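Local coordinates for protein CheQ (Campylobacter jejuni subsp. jejuni, PDB 6A51) that probably acts as a regulator of transcription of cheVAW, the core chemotaxis operon, in Campylobacter jejuni, at residues A[21-26]-A[129-134]; A[50-55]-A[59-64]; A[89-92]-A[96-99]. All blocks are in the same frame, centred on the assembly; numbering follows the deposited sequence.

Contact 1: residues A[21-26]-A[129-134]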
loop_
_atom_site.group_PDB
_atom_site.type_symbol
_atom_site.label_atom_id
_atom_site.label_comp_id
_atom_site.label_asym_id
_atom_site.label_seq_id
_atom_site.Cartn_x
_atom_site.Cartn_y
_atom_site.Cartn_z
ATOM N N ASN A 21 -5.564 4.944 0.284
ATOM C CA ASN A 21 -4.576 5.922 -0.155
ATOM C C ASN A 21 -3.773 6.486 1.000
ATOM O O ASN A 21 -3.216 7.585 0.885
ATOM C CB ASN A 21 -5.230 7.068 -0.937
ATOM C CG ASN A 21 -6.056 8.003 -0.063
ATOM O OD1 ASN A 21 -6.672 7.584 0.922
ATOM N ND2 ASN A 21 -6.081 9.281 -0.430
ATOM N N GLU A 22 -3.709 5.776 2.114
ATOM C CA GLU A 22 -2.993 6.266 3.280
ATOM C C GLU A 22 -1.738 5.429 3.467
ATOM O O GLU A 22 -1.810 4.194 3.556
ATOM C CB GLU A 22 -3.863 6.215 4.529
ATOM C CG GLU A 22 -3.049 6.198 5.802
ATOM C CD GLU A 22 -3.862 6.520 7.046
ATOM O OE1 GLU A 22 -3.268 6.619 8.156
ATOM O OE2 GLU A 22 -5.103 6.707 6.917
ATOM N N PHE A 23 -0.598 6.101 3.523
ATOM C CA PHE A 23 0.672 5.405 3.551
ATOM C C PHE A 23 0.898 4.782 4.921
ATOM O O PHE A 23 0.354 5.235 5.931
ATOM C CB PHE A 23 1.806 6.366 3.195
ATOM C CG PHE A 23 1.465 7.300 2.070
ATOM C CD1 PHE A 23 0.671 6.875 1.010
ATOM C CD2 PHE A 23 1.921 8.603 2.076
ATOM C CE1 PHE A 23 0.336 7.733 -0.016
ATOM C CE2 PHE A 23 1.595 9.465 1.053
ATOM C CZ PHE A 23 0.798 9.027 0.006
ATOM N N LEU A 24 1.697 3.714 4.941
ATOM C CA LEU A 24 1.961 2.950 6.150
ATOM C C LEU A 24 3.159 3.476 6.947
ATOM O O LEU A 24 3.796 2.702 7.672
ATOM C CB LEU A 24 2.167 1.487 5.778
ATOM C CG LEU A 24 0.944 0.781 5.234
ATOM C CD1 LEU A 24 1.387 -0.451 4.441
ATOM C CD2 LEU A 24 0.014 0.389 6.405
ATOM N N ASP A 25 3.478 4.766 6.822
ATOM C CA ASP A 25 4.589 5.407 7.524
ATOM C C ASP A 25 4.694 4.976 8.986
ATOM O O ASP A 25 5.724 4.464 9.442
ATOM C CB ASP A 25 4.412 6.929 7.461
ATOM C CG ASP A 25 4.840 7.537 6.128
ATOM O OD1 ASP A 25 4.611 6.935 5.056
ATOM O OD2 ASP A 25 5.389 8.655 6.165
ATOM N N HIS A 26 3.617 5.188 9.729
ATOM C CA HIS A 26 3.563 4.997 11.166
ATOM C C HIS A 26 3.311 3.541 11.590
ATOM O O HIS A 26 2.979 3.326 12.756
ATOM C CB HIS A 26 2.470 5.899 11.742
ATOM C CG HIS A 26 2.672 7.348 11.436
ATOM N ND1 HIS A 26 3.911 7.951 11.498
ATOM C CD2 HIS A 26 1.797 8.312 11.065
ATOM C CE1 HIS A 26 3.792 9.226 11.175
ATOM N NE2 HIS A 26 2.520 9.470 10.906
ATOM N N LYS A 129 5.291 7.722 -4.075
ATOM C CA LYS A 129 6.096 8.059 -5.244
ATOM C C LYS A 129 5.244 8.111 -6.500
ATOM O O LYS A 129 5.498 8.932 -7.392
ATOM C CB LYS A 129 7.247 7.070 -5.427
ATOM C CG LYS A 129 8.293 7.205 -4.347
ATOM C CD LYS A 129 9.500 6.310 -4.579
ATOM C CE LYS A 129 10.478 6.479 -3.417
ATOM N NZ LYS A 129 11.798 5.826 -3.631
ATOM N N PHE A 130 4.220 7.273 -6.582
ATOM C CA PHE A 130 3.363 7.309 -7.760
ATOM C C PHE A 130 2.611 8.637 -7.840
ATOM O O PHE A 130 2.557 9.274 -8.900
ATOM C CB PHE A 130 2.411 6.130 -7.717
ATOM C CG PHE A 130 1.660 5.914 -8.974
ATOM C CD1 PHE A 130 2.324 5.804 -10.183
ATOM C CD2 PHE A 130 0.278 5.783 -8.951
ATOM C CE1 PHE A 130 1.613 5.567 -11.364
ATOM C CE2 PHE A 130 -0.437 5.562 -10.122
ATOM C CZ PHE A 130 0.232 5.454 -11.332
ATOM N N TYR A 131 2.052 9.090 -6.714
ATOM C CA TYR A 131 1.457 10.424 -6.644
ATOM C C TYR A 131 2.439 11.494 -7.110
ATOM O O TYR A 131 2.080 12.391 -7.883
ATOM C CB TYR A 131 1.003 10.730 -5.215
ATOM C CG TYR A 131 -0.395 10.272 -4.823
ATOM C CD1 TYR A 131 -1.521 10.783 -5.455
ATOM C CD2 TYR A 131 -0.590 9.388 -3.766
ATOM C CE1 TYR A 131 -2.797 10.392 -5.078
ATOM C CE2 TYR A 131 -1.867 8.995 -3.379
ATOM C CZ TYR A 131 -2.959 9.502 -4.042
ATOM O OH TYR A 131 -4.224 9.122 -3.670
ATOM N N ASP A 132 3.691 11.412 -6.651
ATOM C CA ASP A 132 4.696 12.397 -7.049
ATOM C C ASP A 132 4.940 12.352 -8.553
ATOM O O ASP A 132 5.010 13.394 -9.216
ATOM C CB ASP A 132 6.002 12.151 -6.293
ATOM C CG ASP A 132 5.882 12.394 -4.786
ATOM O OD1 ASP A 132 4.953 13.122 -4.347
ATOM O OD2 ASP A 132 6.729 11.847 -4.042
ATOM N N PHE A 133 5.075 11.143 -9.103
ATOM C CA PHE A 133 5.182 10.965 -10.545
ATOM C C PHE A 133 3.997 11.594 -11.277
ATOM O O PHE A 133 4.172 12.287 -12.285
ATOM C CB PHE A 133 5.294 9.469 -10.839
ATOM C CG PHE A 133 5.200 9.109 -12.283
ATOM C CD1 PHE A 133 6.272 9.357 -13.148
ATOM C CD2 PHE A 133 4.060 8.466 -12.772
ATOM C CE1 PHE A 133 6.208 8.986 -14.498
ATOM C CE2 PHE A 133 3.975 8.082 -14.119
ATOM C CZ PHE A 133 5.050 8.351 -14.986
ATOM N N LEU A 134 2.787 11.390 -10.768
ATOM C CA LEU A 134 1.604 11.975 -11.382
ATOM C C LEU A 134 1.485 13.476 -11.148
ATOM O O LEU A 134 0.653 14.117 -11.799
ATOM C CB LEU A 134 0.349 11.280 -10.844
ATOM C CG LEU A 134 0.241 9.793 -11.162
ATOM C CD1 LEU A 134 -0.986 9.228 -10.500
ATOM C CD2 LEU A 134 0.195 9.596 -12.684
#
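Phe23 offers the edge of its ring to Tyr131, with CD2 of the tyrosine lying close to the phenylalanine plane, 4.0 Å from Phe23 CZ. From the tyrosine side the approach is oblique, so this is a loose aromatic contact rather than a stack. A further aromatic partner, Tyr138, meets Phe23 edge-to-face. This is loop-on-helix packing in a mixed alpha/beta chain: residues 21-26, part of the connection between strands 15-18 and 27-29, lean against helix 127-134. The interface is small, burying 118 Å² in all, and joins parts of the chain more than a hundred residues apart.

The hydroxyl end of the tyrosine ring also reaches Asn21. Tyr131 OH comes to 3.6 Å from Asn21 CB, and the asparagine amide plane stands at 62° to the tyrosine ring. No hydrogen bond joins the two segments; the hydroxyl bonds to the backbone O of Gln140, which anchors the far end of the ring. Phe94 of helix 88-95 touches both Asn21 and Tyr131, while Ile142 of strand 142-146 packs on Tyr131, so the buried ring has contacts to both helix 88-95 and strand 142-146.

With Asn21 CG held between the backbone N and the carbonyl carbon (chi1 71°), the amide is brought alongside the phenol, ND2 lying 3.7 Å from Tyr131 OH; this ND2 makes a weak hydrogen bond to the backbone O of Tyr138.

Contact 2: residues A[50-55]-A[59-64]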
loop_
_atom_site.group_PDB
_atom_site.type_symbol
_atom_site.label_atom_id
_atom_site.label_comp_id
_atom_site.label_asym_id
_atom_site.label_seq_id
_atom_site.Cartn_x
_atom_site.Cartn_y
_atom_site.Cartn_z
ATOM N N VAL A 50 -3.381 -1.239 22.393
ATOM C CA VAL A 50 -2.892 -1.702 21.110
ATOM C C VAL A 50 -3.592 -0.961 19.988
ATOM O O VAL A 50 -4.820 -0.878 19.959
ATOM C CB VAL A 50 -3.117 -3.214 20.932
ATOM C CG1 VAL A 50 -4.592 -3.553 21.087
ATOM C CG2 VAL A 50 -2.597 -3.673 19.578
ATOM N N GLU A 51 -2.812 -0.432 19.057
ATOM C CA GLU A 51 -3.387 0.264 17.926
ATOM C C GLU A 51 -3.030 -0.570 16.717
ATOM O O GLU A 51 -1.852 -0.810 16.449
ATOM C CB GLU A 51 -2.799 1.669 17.798
ATOM C CG GLU A 51 -3.034 2.553 19.012
ATOM C CD GLU A 51 -2.435 3.936 18.851
ATOM O OE1 GLU A 51 -1.840 4.206 17.787
ATOM O OE2 GLU A 51 -2.559 4.752 19.788
ATOM N N ILE A 52 -4.037 -1.018 15.979
ATOM C CA ILE A 52 -3.763 -1.810 14.823
ATOM C C ILE A 52 -4.509 -1.221 13.673
ATOM O O ILE A 52 -5.381 -0.420 13.850
ATOM C CB ILE A 52 -4.176 -3.271 14.975
ATOM C CG1 ILE A 52 -5.667 -3.403 15.093
ATOM C CG2 ILE A 52 -3.518 -3.908 16.161
ATOM C CD1 ILE A 52 -6.138 -4.782 14.795
ATOM N N GLY A 53 -4.122 -1.613 12.482
ATOM C CA GLY A 53 -4.772 -1.134 11.284
ATOM C C GLY A 53 -4.823 -2.263 10.287
ATOM O O GLY A 53 -4.007 -3.189 10.328
ATOM N N ARG A 54 -5.801 -2.175 9.387
ATOM C CA ARG A 54 -5.891 -3.079 8.251
ATOM C C ARG A 54 -6.562 -2.332 7.112
ATOM O O ARG A 54 -7.234 -1.319 7.326
ATOM C CB ARG A 54 -6.675 -4.353 8.592
ATOM C CG ARG A 54 -8.037 -4.044 9.225
ATOM C CD ARG A 54 -8.918 -5.282 9.364
ATOM N NE ARG A 54 -9.521 -5.603 8.083
ATOM C CZ ARG A 54 -10.822 -5.662 7.863
ATOM N NH1 ARG A 54 -11.666 -5.466 8.853
ATOM N NH2 ARG A 54 -11.272 -5.964 6.654
ATOM N N TYR A 55 -6.355 -2.829 5.897
ATOM C CA TYR A 55 -7.112 -2.377 4.740
ATOM C C TYR A 55 -8.376 -3.217 4.626
ATOM O O TYR A 55 -8.405 -4.381 5.036
ATOM C CB TYR A 55 -6.280 -2.479 3.454
ATOM C CG TYR A 55 -5.086 -1.562 3.440
ATOM C CD1 TYR A 55 -5.250 -0.196 3.210
ATOM C CD2 TYR A 55 -3.801 -2.043 3.688
ATOM C CE1 TYR A 55 -4.176 0.668 3.225
ATOM C CE2 TYR A 55 -2.694 -1.171 3.701
ATOM C CZ TYR A 55 -2.897 0.174 3.467
ATOM O OH TYR A 55 -1.839 1.048 3.471
ATOM N N ARG A 59 -7.074 -9.044 5.812
ATOM C CA ARG A 59 -6.933 -9.147 7.257
ATOM C C ARG A 59 -5.476 -9.103 7.700
ATOM O O ARG A 59 -5.171 -9.446 8.849
ATOM C CB ARG A 59 -7.598 -10.427 7.758
ATOM C CG ARG A 59 -9.107 -10.436 7.598
ATOM C CD ARG A 59 -9.762 -9.699 8.716
ATOM N NE ARG A 59 -11.144 -9.325 8.431
ATOM C CZ ARG A 59 -11.954 -8.758 9.322
ATOM N NH1 ARG A 59 -11.514 -8.522 10.555
ATOM N NH2 ARG A 59 -13.196 -8.431 8.989
ATOM N N ILE A 60 -4.567 -8.693 6.817
ATOM C CA ILE A 60 -3.185 -8.494 7.217
ATOM C C ILE A 60 -3.122 -7.390 8.264
ATOM O O ILE A 60 -3.672 -6.294 8.082
ATOM C CB ILE A 60 -2.328 -8.180 5.980
ATOM C CG1 ILE A 60 -2.112 -9.456 5.172
ATOM C CG2 ILE A 60 -1.000 -7.547 6.372
ATOM C CD1 ILE A 60 -2.324 -9.252 3.728
ATOM N N ILE A 61 -2.439 -7.667 9.361
ATOM C CA ILE A 61 -2.446 -6.798 10.526
ATOM C C ILE A 61 -1.220 -5.911 10.495
ATOM O O ILE A 61 -0.109 -6.400 10.285
ATOM C CB ILE A 61 -2.491 -7.617 11.824
ATOM C CG1 ILE A 61 -3.777 -8.435 11.860
ATOM C CG2 ILE A 61 -2.409 -6.692 13.019
ATOM C CD1 ILE A 61 -5.010 -7.587 11.672
ATOM N N PHE A 62 -1.420 -4.610 10.716
ATOM C CA PHE A 62 -0.331 -3.667 10.919
ATOM C C PHE A 62 -0.431 -3.084 12.326
ATOM O O PHE A 62 -1.527 -2.780 12.806
ATOM C CB PHE A 62 -0.369 -2.549 9.868
ATOM C CG PHE A 62 -0.192 -3.041 8.457
ATOM C CD1 PHE A 62 -1.277 -3.503 7.728
ATOM C CD2 PHE A 62 1.062 -3.064 7.868
ATOM C CE1 PHE A 62 -1.119 -3.974 6.440
ATOM C CE2 PHE A 62 1.233 -3.536 6.575
ATOM C CZ PHE A 62 0.141 -3.993 5.860
ATOM N N LEU A 63 0.714 -2.928 12.984
ATOM C CA LEU A 63 0.784 -2.376 14.329
ATOM C C LEU A 63 1.279 -0.944 14.260
ATOM O O LEU A 63 2.265 -0.654 13.577
ATOM C CB LEU A 63 1.709 -3.206 15.218
ATOM C CG LEU A 63 1.318 -4.687 15.290
ATOM C CD1 LEU A 63 2.392 -5.540 15.962
ATOM C CD2 LEU A 63 -0.011 -4.811 15.994
ATOM N N HIS A 64 0.598 -0.053 14.963
ATOM C CA HIS A 64 1.047 1.327 15.024
ATOM C C HIS A 64 2.282 1.403 15.915
ATOM O O HIS A 64 2.305 0.804 16.998
ATOM C CB HIS A 64 -0.085 2.210 15.544
ATOM C CG HIS A 64 0.127 3.668 15.311
ATOM N ND1 HIS A 64 1.223 4.349 15.798
ATOM C CD2 HIS A 64 -0.620 4.579 14.645
ATOM C CE1 HIS A 64 1.143 5.617 15.439
ATOM N NE2 HIS A 64 0.034 5.784 14.743
HETATM O O HOH W 1 -4.675 -5.152 5.668
#
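Glu51 and His64 run side by side and point the same way, the carboxylate plane turned 81° from the imidazole. Glu51 OE1 lies over one face of the ring, toward its rim, 3.2 Å from His64 CG. His64 CG stands anti to the backbone N (chi1 -165°), which brings that face alongside the extended glutamate. The ring also meets Tyr27 edge-to-face.

At the other end, the guanidinium groups of Arg54 and Arg59 stack almost flat, planes 20° apart and centres separated by 3.6 Å. The overlap is offset, with Arg54 NH1 over Arg59 CZ. Like charges this close would probably repel, though the flat face-to-face stacking and the hydrogen bond from Arg54 NE to the backbone O of Thr58 may offset this.

Between these ends the two sides of the sheet differ. On one, Ile52 CG2 meets Leu63 CD2 at 3.6 Å and Ile61 CG2 lies 4.3 Å from Ile52 CB. On the other, beside Gly53, the Phe62 ring has Gly53 O at its edge, and Tyr55 CE2 reaches Phe62 CE1 obliquely at 4.2 Å.

Backbone bonds fix the pairing: His64 N to Glu51 O, 3.0 Å, and a reciprocal pair between Gly53 and Phe62. Towards the turn, a water bridges Tyr55 N and Ile60 O instead. Strand 15-18 continues the sheet beyond 52-55, and strand 27-29 beyond 62-64, so these are the inner strands of a four-stranded mixed sheet, joined as an antiparallel beta hairpin.

Contact 3: residues A[89-92]-A[96-99]; sequences SAFC and GLAP
Cys92 meets the chain leaving its own helix mainly through its CB and sulfur, while Phe91 adds an apolar contact. Among the polar atoms, Cys92 O and Gly96 N are 2.9 Å apart. Gly96 is the first residue to depart from helical torsions; its positive phi of 73° turns the backbone out of helix 88-95, making it the C' glycine of that helix. Just before it, the hydroxyl of Thr95 is hydrogen-bonded to both Phe91 O and Leu97 N, tying the first residue after the glycine back to the helix.

The turned chain then folds over the cysteine. Leu97 O approaches Cys92 CB at 3.3 Å, and Cys92 SG faces Pro99 CA at 3.8 Å. The sulfur is carried there by a first torsion that leaves it beside the backbone N and anti to the carbonyl carbon (chi1 -63°). The proline ring adds a looser touch, with CG 4.2 Å from Cys92 CB.

The apolar contact between Phe91 and Leu97 is separate from this. Leu97 CD2 arrives at the edge of the Phe91 ring, in its plane, 3.8 Å from CE1. Both side chains reach out with CG anti to the backbone N, and they meet at a slant, one methyl branch against the ring rim.

Around the pair, Ile144 of strand 142-146 touches both Phe91 and Leu97, and Leu114, just before strand 116-119, also packs on Phe91. Leu102, farther along the loop toward helix 109-113, lies against Cys92 and Leu97. The turn that ends helix 88-95 is thereby set between strand 142-146 and its own onward loop.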
loop_
_atom_site.group_PDB
_atom_site.type_symbol
_atom_site.label_atom_id
_atom_site.label_comp_id
_atom_site.label_asym_id
_atom_site.label_seq_id
_atom_site.Cartn_x
_atom_site.Cartn_y
_atom_site.Cartn_z
ATOM N N SER A 89 -2.548 -5.135 -2.929
ATOM C CA SER A 89 -3.979 -5.397 -3.109
ATOM C C SER A 89 -4.823 -4.145 -2.873
ATOM O O SER A 89 -5.827 -3.927 -3.561
ATOM C CB SER A 89 -4.434 -6.500 -2.157
ATOM O OG SER A 89 -4.009 -6.194 -0.833
ATOM N N ALA A 90 -4.444 -3.323 -1.890
ATOM C CA ALA A 90 -5.170 -2.080 -1.645
ATOM C C ALA A 90 -4.958 -1.095 -2.783
ATOM O O ALA A 90 -5.901 -0.411 -3.207
ATOM C CB ALA A 90 -4.734 -1.453 -0.317
ATOM N N PHE A 91 -3.723 -1.003 -3.283
ATOM C CA PHE A 91 -3.449 -0.162 -4.440
ATOM C C PHE A 91 -4.326 -0.560 -5.618
ATOM O O PHE A 91 -4.895 0.305 -6.295
ATOM C CB PHE A 91 -1.966 -0.243 -4.798
ATOM C CG PHE A 91 -1.574 0.576 -5.996
ATOM C CD1 PHE A 91 -1.610 0.029 -7.272
ATOM C CD2 PHE A 91 -1.135 1.878 -5.847
ATOM C CE1 PHE A 91 -1.236 0.783 -8.388
ATOM C CE2 PHE A 91 -0.754 2.640 -6.956
ATOM C CZ PHE A 91 -0.811 2.082 -8.231
ATOM N N CYS A 92 -4.473 -1.867 -5.862
ATOM C CA CYS A 92 -5.303 -2.318 -6.979
ATOM C C CYS A 92 -6.776 -2.082 -6.695
ATOM O O CYS A 92 -7.544 -1.737 -7.599
ATOM C CB CYS A 92 -5.043 -3.796 -7.271
ATOM S SG CYS A 92 -3.343 -4.157 -7.809
ATOM N N GLY A 96 -8.431 0.568 -9.129
ATOM C CA GLY A 96 -9.045 -0.244 -10.156
ATOM C C GLY A 96 -8.081 -0.954 -11.079
ATOM O O GLY A 96 -8.516 -1.581 -12.044
ATOM N N LEU A 97 -6.780 -0.859 -10.840
ATOM C CA LEU A 97 -5.824 -1.586 -11.662
ATOM C C LEU A 97 -5.979 -3.083 -11.428
ATOM O O LEU A 97 -6.220 -3.520 -10.300
ATOM C CB LEU A 97 -4.404 -1.133 -11.321
ATOM C CG LEU A 97 -3.232 -1.774 -12.050
ATOM C CD1 LEU A 97 -3.151 -1.211 -13.452
ATOM C CD2 LEU A 97 -1.947 -1.512 -11.290
ATOM N N ALA A 98 -5.841 -3.872 -12.491
ATOM C CA ALA A 98 -5.964 -5.329 -12.362
ATOM C C ALA A 98 -4.726 -5.906 -11.688
ATOM O O ALA A 98 -3.603 -5.575 -12.088
ATOM C CB ALA A 98 -6.146 -5.964 -13.728
ATOM N N PRO A 99 -4.879 -6.770 -10.682
ATOM C CA PRO A 99 -3.697 -7.242 -9.924
ATOM C C PRO A 99 -2.634 -7.912 -10.777
ATOM O O PRO A 99 -1.465 -7.965 -10.355
ATOM C CB PRO A 99 -4.296 -8.221 -8.901
ATOM C CG PRO A 99 -5.701 -7.730 -8.700
ATOM C CD PRO A 99 -6.150 -7.163 -10.045
#

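Overall arrangement
Contacts 2 and 3 both lie within the long loop of chain closed by contact 1, and follow each other in series. The centre of contact 1 is about 18 Å from that of contact 2 and about 14 Å from that of contact 3; the centres of contacts 2 and 3 are about 20 Å apart. Tyr55 of contact 2 touches both of the others: its OH is probably hydrogen-bonded to Glu22 O at 3.1 Å, linking the hairpin to the 21-26 loop, and its CG packs on Ala90 CB at 3.8 Å. Phe130 CD2 meets Phe91 CE2 at 3.9 Å, joining helices 127-134 and 88-95. Together the three contacts link the four-stranded sheet, the 21-26 loop and these two helices.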